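PDB 5ZRU: alpha-1,3-glucanase from Bacillus circulans, which hydrolyses alpha-1,3-glucan, this chain being the GH87-type catalytic unit of a longer protein that probably also binds carbohydrate. Local coordinates for residues T78-M83 and I370-D375; S112-Q117 and V316-C321; F170-A175 and R345-L350. All blocks are in the same frame, centred on the assembly; numbering follows the deposited sequence.

All three interactions join the antiparallel beta domain D1 to the parallel beta-helix of D2. Strands 76-82 and 166-174, the D1 sides of interactions 1 and 3, are sheet neighbours; strands 310-317, 345-347 and 369-371 lie on successive coils. The centres of 1 and 3 are about 7 Å apart, of 1 and 2 about 9 Å, of 2 and 3 about 13 Å. Along the chain the three D1 segments precede the three D2 segments. A probable hydrogen bond from Trp-116 NE1 to Met-83 O links 1 and 2 within D1; Glu-172 with Arg-371 joins 1 and 3. Three buried contacts, two polar and one aromatic, thus pin D1 to the beta-helix.

Interaction 1: residues T78-M83 and I370-D375; sequences TMRFTM and IRNNGD. With CA (calcium ion), chain J.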
loop_
_atom_site.group_PDB
_atom_site.type_symbol
_atom_site.label_atom_id
_atom_site.label_comp_id
_atom_site.label_asym_id
_atom_site.label_seq_id
_atom_site.Cartn_x
_atom_site.Cartn_y
_atom_site.Cartn_z
ATOM N N THR A 78 10.352 12.914 -2.553
ATOM C CA THR A 78 9.929 11.633 -3.102
ATOM C C THR A 78 9.285 11.902 -4.453
ATOM O O THR A 78 8.576 12.896 -4.620
ATOM C CB THR A 78 8.936 10.919 -2.176
ATOM O OG1 THR A 78 9.499 10.823 -0.866
ATOM C CG2 THR A 78 8.639 9.516 -2.688
ATOM N N MET A 79 9.572 11.048 -5.431
ATOM C CA MET A 79 9.018 11.210 -6.772
ATOM C C MET A 79 8.329 9.920 -7.183
ATOM O O MET A 79 8.927 8.843 -7.091
ATOM C CB MET A 79 10.105 11.569 -7.795
ATOM C CG MET A 79 9.554 11.672 -9.241
ATOM S SD MET A 79 10.807 12.213 -10.432
ATOM C CE MET A 79 11.923 10.814 -10.388
ATOM N N ARG A 80 7.080 10.026 -7.634
ATOM C CA ARG A 80 6.388 8.904 -8.259
ATOM C C ARG A 80 6.517 9.055 -9.768
ATOM O O ARG A 80 6.149 10.099 -10.327
ATOM C CB ARG A 80 4.925 8.832 -7.829
ATOM C CG ARG A 80 4.218 7.560 -8.310
ATOM C CD ARG A 80 2.883 7.387 -7.614
ATOM N NE ARG A 80 2.281 6.088 -7.907
ATOM C CZ ARG A 80 1.354 5.882 -8.836
ATOM N NH1 ARG A 80 0.908 6.890 -9.582
ATOM N NH2 ARG A 80 0.864 4.659 -9.013
ATOM N N PHE A 81 7.048 8.021 -10.419
ATOM C CA PHE A 81 7.479 8.110 -11.810
ATOM C C PHE A 81 7.151 6.805 -12.524
ATOM O O PHE A 81 6.852 5.785 -11.892
ATOM C CB PHE A 81 8.995 8.371 -11.912
ATOM C CG PHE A 81 9.818 7.157 -11.572
ATOM C CD1 PHE A 81 10.052 6.825 -10.248
ATOM C CD2 PHE A 81 10.289 6.313 -12.567
ATOM C CE1 PHE A 81 10.771 5.681 -9.913
ATOM C CE2 PHE A 81 10.996 5.167 -12.253
ATOM C CZ PHE A 81 11.246 4.848 -10.914
ATOM N N THR A 82 7.262 6.828 -13.858
ATOM C CA THR A 82 7.208 5.608 -14.658
ATOM C C THR A 82 8.315 5.653 -15.706
ATOM O O THR A 82 8.725 6.729 -16.153
ATOM C CB THR A 82 5.834 5.420 -15.353
ATOM O OG1 THR A 82 5.863 4.242 -16.174
ATOM C CG2 THR A 82 5.511 6.620 -16.245
ATOM N N MET A 83 8.809 4.476 -16.079
ATOM C CA MET A 83 9.750 4.328 -17.182
ATOM C C MET A 83 9.550 2.936 -17.774
ATOM O O MET A 83 8.960 2.069 -17.131
ATOM C CB MET A 83 11.205 4.532 -16.721
ATOM C CG MET A 83 11.735 3.426 -15.812
ATOM S SD MET A 83 13.372 3.816 -15.164
ATOM C CE MET A 83 14.459 3.444 -16.537
ATOM N N ILE A 370 -0.235 3.993 2.460
ATOM C CA ILE A 370 -0.296 2.655 1.870
ATOM C C ILE A 370 -0.495 2.873 0.376
ATOM O O ILE A 370 -1.605 3.197 -0.047
ATOM C CB ILE A 370 -1.441 1.821 2.461
ATOM C CG1 ILE A 370 -1.454 1.934 4.000
ATOM C CG2 ILE A 370 -1.365 0.357 1.968
ATOM C CD1 ILE A 370 -0.215 1.370 4.676
ATOM N N ARG A 371 0.556 2.718 -0.436
ATOM C CA ARG A 371 0.481 3.240 -1.799
ATOM C C ARG A 371 1.031 2.260 -2.826
ATOM O O ARG A 371 2.114 1.704 -2.638
ATOM C CB ARG A 371 1.237 4.579 -1.914
ATOM C CG ARG A 371 1.069 5.252 -3.273
ATOM C CD ARG A 371 1.887 6.549 -3.372
ATOM N NE ARG A 371 1.440 7.569 -2.436
ATOM C CZ ARG A 371 2.202 8.559 -1.970
ATOM N NH1 ARG A 371 3.481 8.664 -2.321
ATOM N NH2 ARG A 371 1.685 9.431 -1.120
ATOM N N ASN A 372 0.280 2.055 -3.914
ATOM C CA ASN A 372 0.804 1.415 -5.129
ATOM C C ASN A 372 1.182 -0.046 -4.889
ATOM O O ASN A 372 2.190 -0.530 -5.404
ATOM C CB ASN A 372 2.002 2.197 -5.689
ATOM C CG ASN A 372 2.238 1.934 -7.172
ATOM O OD1 ASN A 372 1.304 1.930 -7.975
ATOM N ND2 ASN A 372 3.498 1.739 -7.541
ATOM N N ASN A 373 0.357 -0.761 -4.132
ATOM C CA ASN A 373 0.606 -2.167 -3.834
ATOM C C ASN A 373 -0.207 -3.082 -4.750
ATOM O O ASN A 373 -1.243 -2.695 -5.300
ATOM C CB ASN A 373 0.296 -2.455 -2.358
ATOM C CG ASN A 373 1.239 -1.718 -1.425
ATOM O OD1 ASN A 373 2.435 -1.986 -1.415
ATOM N ND2 ASN A 373 0.708 -0.772 -0.641
ATOM N N GLY A 374 0.274 -4.318 -4.897
ATOM C CA GLY A 374 -0.248 -5.238 -5.893
ATOM C C GLY A 374 -1.226 -6.284 -5.407
ATOM O O GLY A 374 -1.400 -7.331 -6.045
ATOM N N ASP A 375 -1.870 -5.999 -4.280
ATOM C CA ASP A 375 -2.958 -6.797 -3.730
ATOM C C ASP A 375 -3.619 -5.897 -2.688
ATOM O O ASP A 375 -3.378 -4.683 -2.682
ATOM C CB ASP A 375 -2.419 -8.138 -3.194
ATOM C CG ASP A 375 -3.430 -9.276 -3.308
ATOM O OD1 ASP A 375 -4.551 -9.138 -2.791
ATOM O OD2 ASP A 375 -3.093 -10.318 -3.908
HETATM CA CA CA J . -3.590 -10.480 -0.795
HETATM O O HOH W 1 -1.847 -11.813 -1.460
HETATM O O HOH W 2 -4.895 -11.757 -1.949
HETATM O O HOH W 3 -3.221 -12.490 0.228
HETATM O O HOH W 4 -5.092 -9.850 0.473
#
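Arg-80 and Asn-372 meet in a buried polar contact between the two domains: strand 76-82 of the antiparallel D1 sheet faces the turn that follows strand 369-371 of the D2 beta-helix. One hydrogen bond spans the gap, from Arg-80 NH2 to Asn-372 OD1 at 3.0 Å, with an N-H...O angle of 152°. The oxygen lies at the guanidinium edge, practically in its plane, but the amide is turned perpendicular to that plane. The donor therefore comes in from above the amide, 70° out of the carbonyl plane and off the lone pairs. Arg-80 gets there by holding CG opposite its backbone N (chi1 -172°) and running straight on to NE, which carries the guanidinium across to the turn. On the D2 side, a left-handed backbone conformation at Asn-372 bends the chain away from the strand, with its side chain directed at D1. Its ND2 is bonded to Asn-348 OD1 and Phe-137 O, which fixes the rotation of the amide.

Alongside, Arg-80 CD and Arg-371 CD approach to 4.4 Å. Arg-80 NE lies 5.7 Å from Arg-371 NE. Acidic neighbours answer both charges: Asp-169, a calcium ligand, pairs with Arg-80, while Glu-172, Glu-139 and Glu-402 pair with Arg-371. Farther along the turn, away from strand 76-82, Asp-375 OD1 binds a calcium ion at 2.6 Å together with Asp-352 and four nearby waters, and Asp-375 OD2 takes a weak bond from one of these.

Two arginines can thus lie close together in a buried interface, probably because the carboxylates around them offset their like charges. The neutral amide of Asn-372 adds a polar bond across the domains without adding charge, though not one along a lone pair.

Interaction 2: residues S112-Q117 and V316-C321; sequences SYYSWQ and VEHFEC. With CA (calcium ion), chain I; PE5 (3,6,9,12,15,18,21,24-octaoxahexacosan-1-ol), chain C.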
loop_
_atom_site.group_PDB
_atom_site.type_symbol
_atom_site.label_atom_id
_atom_site.label_comp_id
_atom_site.label_asym_id
_atom_site.label_seq_id
_atom_site.Cartn_x
_atom_site.Cartn_y
_atom_site.Cartn_z
ATOM N N SER A 112 13.274 0.375 -13.765
ATOM C CA SER A 112 11.991 -0.320 -13.819
ATOM C C SER A 112 12.104 -1.752 -13.318
ATOM O O SER A 112 11.152 -2.523 -13.464
ATOM C CB SER A 112 11.396 -0.285 -15.237
ATOM O OG SER A 112 12.322 -0.706 -16.233
ATOM N N TYR A 113 13.238 -2.101 -12.695
ATOM C CA TYR A 113 13.464 -3.447 -12.159
ATOM C C TYR A 113 12.340 -3.894 -11.228
ATOM O O TYR A 113 11.838 -5.019 -11.339
ATOM C CB TYR A 113 14.801 -3.486 -11.411
ATOM C CG TYR A 113 15.081 -4.799 -10.688
ATOM C CD1 TYR A 113 15.648 -5.876 -11.367
ATOM C CD2 TYR A 113 14.788 -4.958 -9.334
ATOM C CE1 TYR A 113 15.922 -7.077 -10.726
ATOM C CE2 TYR A 113 15.053 -6.175 -8.675
ATOM C CZ TYR A 113 15.624 -7.218 -9.385
ATOM O OH TYR A 113 15.903 -8.409 -8.770
ATOM N N TYR A 114 11.966 -3.037 -10.270
ATOM C CA TYR A 114 11.006 -3.445 -9.249
ATOM C C TYR A 114 9.594 -3.547 -9.799
ATOM O O TYR A 114 8.825 -4.429 -9.392
ATOM C CB TYR A 114 11.005 -2.452 -8.092
ATOM C CG TYR A 114 12.352 -2.236 -7.485
ATOM C CD1 TYR A 114 12.914 -3.179 -6.634
ATOM C CD2 TYR A 114 13.057 -1.067 -7.745
ATOM C CE1 TYR A 114 14.166 -2.964 -6.065
ATOM C CE2 TYR A 114 14.291 -0.842 -7.183
ATOM C CZ TYR A 114 14.847 -1.795 -6.352
ATOM O OH TYR A 114 16.089 -1.528 -5.807
ATOM N N SER A 115 9.224 -2.619 -10.677
ATOM C CA SER A 115 7.853 -2.430 -11.116
ATOM C C SER A 115 7.579 -3.312 -12.334
ATOM O O SER A 115 8.418 -4.127 -12.734
ATOM C CB SER A 115 7.610 -0.941 -11.395
ATOM O OG SER A 115 8.627 -0.408 -12.250
ATOM N N TRP A 116 6.386 -3.155 -12.914
ATOM C CA TRP A 116 5.877 -3.860 -14.095
ATOM C C TRP A 116 5.578 -5.331 -13.813
ATOM O O TRP A 116 6.492 -6.142 -13.615
ATOM C CB TRP A 116 6.833 -3.718 -15.289
ATOM C CG TRP A 116 6.900 -2.304 -15.800
ATOM C CD1 TRP A 116 7.698 -1.304 -15.322
ATOM C CD2 TRP A 116 6.134 -1.726 -16.871
ATOM N NE1 TRP A 116 7.477 -0.144 -16.025
ATOM C CE2 TRP A 116 6.518 -0.372 -16.974
ATOM C CE3 TRP A 116 5.161 -2.221 -17.752
ATOM C CZ2 TRP A 116 5.982 0.492 -17.934
ATOM C CZ3 TRP A 116 4.621 -1.358 -18.701
ATOM C CH2 TRP A 116 5.029 -0.014 -18.776
ATOM N N GLN A 117 4.285 -5.652 -13.777
ATOM C CA GLN A 117 3.741 -6.999 -13.634
ATOM C C GLN A 117 2.665 -7.179 -14.692
ATOM O O GLN A 117 1.937 -6.237 -15.005
ATOM C CB GLN A 117 3.129 -7.222 -12.243
ATOM C CG GLN A 117 4.142 -7.241 -11.109
ATOM C CD GLN A 117 4.814 -8.594 -10.996
ATOM O OE1 GLN A 117 4.286 -9.490 -10.346
ATOM N NE2 GLN A 117 5.977 -8.749 -11.633
ATOM N N VAL A 316 9.018 1.116 3.764
ATOM C CA VAL A 316 9.373 -0.161 3.145
ATOM C C VAL A 316 8.721 -0.261 1.774
ATOM O O VAL A 316 7.557 0.118 1.594
ATOM C CB VAL A 316 8.993 -1.377 4.022
ATOM C CG1 VAL A 316 9.756 -1.322 5.340
ATOM C CG2 VAL A 316 7.479 -1.449 4.250
ATOM N N GLU A 317 9.485 -0.751 0.797
ATOM C CA GLU A 317 8.955 -0.863 -0.551
ATOM C C GLU A 317 9.633 -2.000 -1.301
ATOM O O GLU A 317 10.736 -2.432 -0.960
ATOM C CB GLU A 317 9.100 0.457 -1.334
ATOM C CG GLU A 317 10.484 1.046 -1.422
ATOM C CD GLU A 317 10.500 2.429 -2.102
ATOM O OE1 GLU A 317 9.440 2.891 -2.578
ATOM O OE2 GLU A 317 11.582 3.051 -2.152
ATOM N N HIS A 318 8.942 -2.467 -2.345
ATOM C CA HIS A 318 9.439 -3.455 -3.299
ATOM C C HIS A 318 9.548 -4.854 -2.711
ATOM O O HIS A 318 10.246 -5.713 -3.268
ATOM C CB HIS A 318 10.782 -3.018 -3.899
ATOM C CG HIS A 318 10.747 -1.644 -4.481
ATOM N ND1 HIS A 318 11.795 -0.756 -4.367
ATOM C CD2 HIS A 318 9.781 -1.001 -5.180
ATOM C CE1 HIS A 318 11.475 0.378 -4.967
ATOM N NE2 HIS A 318 10.260 0.252 -5.472
ATOM N N PHE A 319 8.856 -5.126 -1.613
ATOM C CA PHE A 319 8.832 -6.483 -1.081
ATOM C C PHE A 319 7.636 -7.240 -1.640
ATOM O O PHE A 319 6.792 -6.684 -2.340
ATOM C CB PHE A 319 8.815 -6.449 0.451
ATOM C CG PHE A 319 10.107 -5.950 1.041
ATOM C CD1 PHE A 319 11.158 -6.828 1.276
ATOM C CD2 PHE A 319 10.290 -4.602 1.299
ATOM C CE1 PHE A 319 12.369 -6.371 1.789
ATOM C CE2 PHE A 319 11.488 -4.130 1.820
ATOM C CZ PHE A 319 12.539 -5.016 2.058
ATOM N N GLU A 320 7.576 -8.537 -1.335
ATOM C CA GLU A 320 6.420 -9.334 -1.728
ATOM C C GLU A 320 5.151 -8.750 -1.131
ATOM O O GLU A 320 4.157 -8.534 -1.830
ATOM C CB GLU A 320 6.613 -10.778 -1.268
ATOM C CG GLU A 320 5.410 -11.676 -1.494
ATOM C CD GLU A 320 5.588 -13.032 -0.846
ATOM O OE1 GLU A 320 6.511 -13.176 -0.015
ATOM O OE2 GLU A 320 4.806 -13.949 -1.163
ATOM N N CYS A 321 5.176 -8.506 0.176
ATOM C CA CYS A 321 4.206 -7.698 0.892
ATOM C C CYS A 321 4.997 -6.787 1.816
ATOM O O CYS A 321 6.143 -7.090 2.163
ATOM C CB CYS A 321 3.240 -8.541 1.738
ATOM S SG CYS A 321 2.398 -9.887 0.888
HETATM CA CA CA I . 8.896 -6.258 -13.475
HETATM C C48 PE5 C . 20.343 -3.718 -5.110
HETATM C C50 PE5 C . 18.982 -3.681 -5.815
HETATM O O1 PE5 C . 19.152 -3.373 -7.173
HETATM C C1 PE5 C . 17.975 -3.383 -7.933
HETATM C C2 PE5 C . 18.232 -2.844 -9.343
HETATM O O2 PE5 C . 18.601 -1.496 -9.273
HETATM C C3 PE5 C . 19.009 -0.913 -10.478
HETATM C C4 PE5 C . 19.443 0.538 -10.228
HETATM O O3 PE5 C . 18.396 1.254 -9.629
HETATM C C5 PE5 C . 18.615 2.623 -9.418
HETATM C C6 PE5 C . 18.222 3.019 -7.987
HETATM O O4 PE5 C . 16.866 3.372 -7.889
HETATM C C7 PE5 C . 16.196 2.925 -6.738
HETATM C C8 PE5 C . 16.958 3.340 -5.477
HETATM O O5 PE5 C . 16.492 2.603 -4.391
HETATM C C9 PE5 C . 17.281 2.693 -3.236
HETATM C C10 PE5 C . 16.566 3.582 -2.227
HETATM O O6 PE5 C . 17.425 4.608 -1.827
HETATM C C11 PE5 C . 16.786 5.728 -1.288
HETATM C C12 PE5 C . 17.771 6.882 -1.162
HETATM O O7 PE5 C . 17.860 7.189 0.195
HETATM C C13 PE5 C . 17.934 8.553 0.491
HETATM C C14 PE5 C . 18.641 8.712 1.835
HETATM O O8 PE5 C . 19.633 7.729 1.925
HETATM C C15 PE5 C . 20.343 7.684 3.135
HETATM C C16 PE5 C . 21.823 7.995 2.869
HETATM O O52 PE5 C . 22.604 6.836 2.969
HETATM O O HOH W 5 10.300 -4.651 -14.874
HETATM O O HOH W 6 11.296 -6.824 -13.238
HETATM O O HOH W 7 8.518 -6.586 -11.163
HETATM O O HOH W 8 8.742 -8.718 -13.247
HETATM O O HOH W 9 8.767 -7.126 -15.677
#
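Tyr-114 lays its ring flat on His-318, joining the calcium-binding loop between D1 strands 103-111 and 117-119 to a turn of the D2 parallel beta-helix. This is an offset stack: the ring centroids of Tyr-114 and His-318 are 3.7 Å apart and the planes only 7° from parallel. The two side chains nevertheless enter at about a right angle, and the overlap is displaced toward the root of the tyrosine. Tyr-114 CG, set beside its backbone N and opposite the carbonyl carbon (chi1 -55°), sits over the middle of the imidazole; the closest atoms are Tyr-114 CD1 and His-318 CG at 3.4 Å. Tyr-114 CB adds a CH-pi contact, 3.7 Å from the centroid of the His-318 ring and 22° off its normal. On the opposite face of the tyrosine, toward the rim, lies Tyr-113 CD2.

Bonds at both nitrogens fix the turn of the His-318 ring, ND1 to Asn-285 OD1 and NE2 to Asp-138 OD1. Asn-285 ND2 also bonds Tyr-114 OH, holding the far end of the tyrosine in place. A polyether molecule passes by, its C1 at 3.4 Å from Tyr-114 OH.

The loop is pinned by its calcium ion, which takes Ser-115 O at 2.3 Å, Trp-116 O at 2.4 Å and five waters; three of these donate to the carbonyl oxygens of Ser-112, Tyr-113 and Tyr-114.

Interaction 3: residues F170-A175 and R345-L350; sequences FLEIEA and RIRNNL
Glu-174 and Arg-345 reach toward each other from opposite sides and close a two-pronged salt bridge. Arg-345 NH1 donates to Glu-174 OE1 at 2.8 Å with an N-H...O angle of 163°, and Arg-345 NH2 donates to Glu-174 OE2, also at 2.8 Å, at 154°. The grip is end-on, NH1 and NH2 each taking one oxygen, and both oxygens use their syn lone pairs. The two groups are not quite coplanar: their planes differ by 34°, and OE2 is the oxygen tilted from the guanidinium. Glu-174 starts with CG wedged between its backbone N and carbonyl carbon, then extends to meet the equally extended arginine.

Two residues back on strand 166-174 and two on along strand 345-347, Glu-172 and Arg-347 pair much more loosely. Glu-172 OE1 is 3.7 Å from Arg-347 NH2, a long salt bridge in which the oxygen stands well out of the guanidinium plane and no N-H points at it. A water makes up the difference: it donates to Glu-172 OE1 at 2.7 Å and accepts from Arg-347 NH1 at 2.8 Å, lying at the guanidinium edge. Arg-345 CB packs over a face of the same guanidinium, toward its rim.

In the next shell, Trp-253 NE1 bonds Glu-174 OE2, and Arg-371 and Arg-20 both pair with Glu-172 OE2. Arg-347 is held at NE by Ser-369 OG and at NH1 by Glu-139. Gripped at several points, these buried charges are probably well compensated.

Strand 166-174 thus lays two acids against two arginines of strand 345-347. Just past that strand, Asn-349 OD1 takes Phe-319 N and Asn-349 ND2 bonds Asn-373 OD1, a hydrogen bond between asparagines of adjoining coils, as is common inside right-handed parallel beta-helices of the pectate-lyase type.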
loop_
_atom_site.group_PDB
_atom_site.type_symbol
_atom_site.label_atom_id
_atom_site.label_comp_id
_atom_site.label_asym_id
_atom_site.label_seq_id
_atom_site.Cartn_x
_atom_site.Cartn_y
_atom_site.Cartn_z
ATOM N N PHE A 170 4.092 12.926 -9.531
ATOM C CA PHE A 170 4.118 13.995 -8.540
ATOM C C PHE A 170 5.433 13.945 -7.777
ATOM O O PHE A 170 6.182 12.971 -7.849
ATOM C CB PHE A 170 2.932 13.907 -7.565
ATOM C CG PHE A 170 2.833 12.590 -6.818
ATOM C CD1 PHE A 170 3.684 12.301 -5.762
ATOM C CD2 PHE A 170 1.849 11.671 -7.139
ATOM C CE1 PHE A 170 3.590 11.080 -5.061
ATOM C CE2 PHE A 170 1.739 10.456 -6.437
ATOM C CZ PHE A 170 2.611 10.170 -5.402
ATOM N N LEU A 171 5.692 15.022 -7.040
ATOM C CA LEU A 171 6.684 15.053 -5.980
ATOM C C LEU A 171 5.984 15.240 -4.641
ATOM O O LEU A 171 4.943 15.899 -4.551
ATOM C CB LEU A 171 7.689 16.194 -6.177
ATOM C CG LEU A 171 8.418 16.279 -7.518
ATOM C CD1 LEU A 171 9.392 17.473 -7.515
ATOM C CD2 LEU A 171 9.149 14.983 -7.790
ATOM N N GLU A 172 6.564 14.653 -3.600
ATOM C CA GLU A 172 6.198 14.950 -2.222
ATOM C C GLU A 172 7.442 15.467 -1.514
ATOM O O GLU A 172 8.521 14.884 -1.645
ATOM C CB GLU A 172 5.608 13.712 -1.527
ATOM C CG GLU A 172 4.174 13.454 -1.975
ATOM C CD GLU A 172 3.593 12.130 -1.498
ATOM O OE1 GLU A 172 4.359 11.244 -1.082
ATOM O OE2 GLU A 172 2.354 11.988 -1.539
ATOM N N ILE A 173 7.311 16.594 -0.820
ATOM C CA ILE A 173 8.467 17.336 -0.327
ATOM C C ILE A 173 8.269 17.605 1.155
ATOM O O ILE A 173 7.186 18.031 1.571
ATOM C CB ILE A 173 8.666 18.651 -1.111
ATOM C CG1 ILE A 173 8.882 18.355 -2.595
ATOM C CG2 ILE A 173 9.860 19.427 -0.576
ATOM C CD1 ILE A 173 9.050 19.601 -3.477
ATOM N N GLU A 174 9.305 17.348 1.949
ATOM C CA GLU A 174 9.193 17.463 3.396
ATOM C C GLU A 174 10.529 17.898 3.978
ATOM O O GLU A 174 11.589 17.653 3.395
ATOM C CB GLU A 174 8.764 16.131 4.027
ATOM C CG GLU A 174 9.774 15.018 3.853
ATOM C CD GLU A 174 9.173 13.659 4.123
ATOM O OE1 GLU A 174 8.581 13.081 3.184
ATOM O OE2 GLU A 174 9.279 13.177 5.269
ATOM N N ALA A 175 10.468 18.540 5.142
ATOM C CA ALA A 175 11.684 18.845 5.884
ATOM C C ALA A 175 12.173 17.578 6.571
ATOM O O ALA A 175 11.386 16.824 7.147
ATOM C CB ALA A 175 11.429 19.947 6.912
ATOM N N ARG A 345 5.287 4.185 5.868
ATOM C CA ARG A 345 5.105 4.329 4.427
ATOM C C ARG A 345 5.343 2.956 3.822
ATOM O O ARG A 345 6.463 2.439 3.857
ATOM C CB ARG A 345 6.060 5.379 3.862
ATOM C CG ARG A 345 5.885 6.742 4.557
ATOM C CD ARG A 345 6.948 7.772 4.131
ATOM N NE ARG A 345 7.006 8.882 5.093
ATOM C CZ ARG A 345 7.509 10.085 4.820
ATOM N NH1 ARG A 345 7.994 10.337 3.618
ATOM N NH2 ARG A 345 7.514 11.046 5.746
ATOM N N ILE A 346 4.285 2.345 3.317
ATOM C CA ILE A 346 4.323 0.956 2.887
ATOM C C ILE A 346 3.859 0.984 1.441
ATOM O O ILE A 346 2.664 1.144 1.169
ATOM C CB ILE A 346 3.441 0.060 3.763
ATOM C CG1 ILE A 346 3.853 0.205 5.237
ATOM C CG2 ILE A 346 3.530 -1.398 3.295
ATOM C CD1 ILE A 346 2.780 -0.258 6.256
ATOM N N ARG A 347 4.804 0.901 0.504
ATOM C CA ARG A 347 4.520 1.320 -0.865
ATOM C C ARG A 347 5.200 0.410 -1.870
ATOM O O ARG A 347 6.230 -0.200 -1.582
ATOM C CB ARG A 347 4.983 2.764 -1.121
ATOM C CG ARG A 347 4.425 3.801 -0.133
ATOM C CD ARG A 347 4.884 5.205 -0.544
ATOM N NE ARG A 347 4.354 6.257 0.329
ATOM C CZ ARG A 347 4.935 7.441 0.483
ATOM N NH1 ARG A 347 6.062 7.704 -0.182
ATOM N NH2 ARG A 347 4.402 8.363 1.299
ATOM N N ASN A 348 4.606 0.319 -3.061
ATOM C CA ASN A 348 5.270 -0.314 -4.205
ATOM C C ASN A 348 5.676 -1.755 -3.909
ATOM O O ASN A 348 6.738 -2.214 -4.331
ATOM C CB ASN A 348 6.494 0.503 -4.633
ATOM C CG ASN A 348 6.193 1.961 -4.750
ATOM O OD1 ASN A 348 5.282 2.359 -5.477
ATOM N ND2 ASN A 348 6.950 2.783 -4.021
ATOM N N ASN A 349 4.833 -2.482 -3.186
ATOM C CA ASN A 349 5.058 -3.903 -2.989
ATOM C C ASN A 349 4.258 -4.699 -4.019
ATOM O O ASN A 349 3.257 -4.219 -4.574
ATOM C CB ASN A 349 4.684 -4.319 -1.564
ATOM C CG ASN A 349 5.455 -3.536 -0.517
ATOM O OD1 ASN A 349 6.643 -3.791 -0.287
ATOM N ND2 ASN A 349 4.786 -2.558 0.118
ATOM N N LEU A 350 4.741 -5.918 -4.293
ATOM C CA LEU A 350 4.180 -6.751 -5.356
ATOM C C LEU A 350 2.829 -7.350 -4.986
ATOM O O LEU A 350 2.102 -7.806 -5.876
ATOM C CB LEU A 350 5.166 -7.873 -5.711
ATOM C CG LEU A 350 6.438 -7.378 -6.404
ATOM C CD1 LEU A 350 7.593 -8.336 -6.207
ATOM C CD2 LEU A 350 6.183 -7.151 -7.910
HETATM O O HOH W 10 6.517 10.457 0.321
#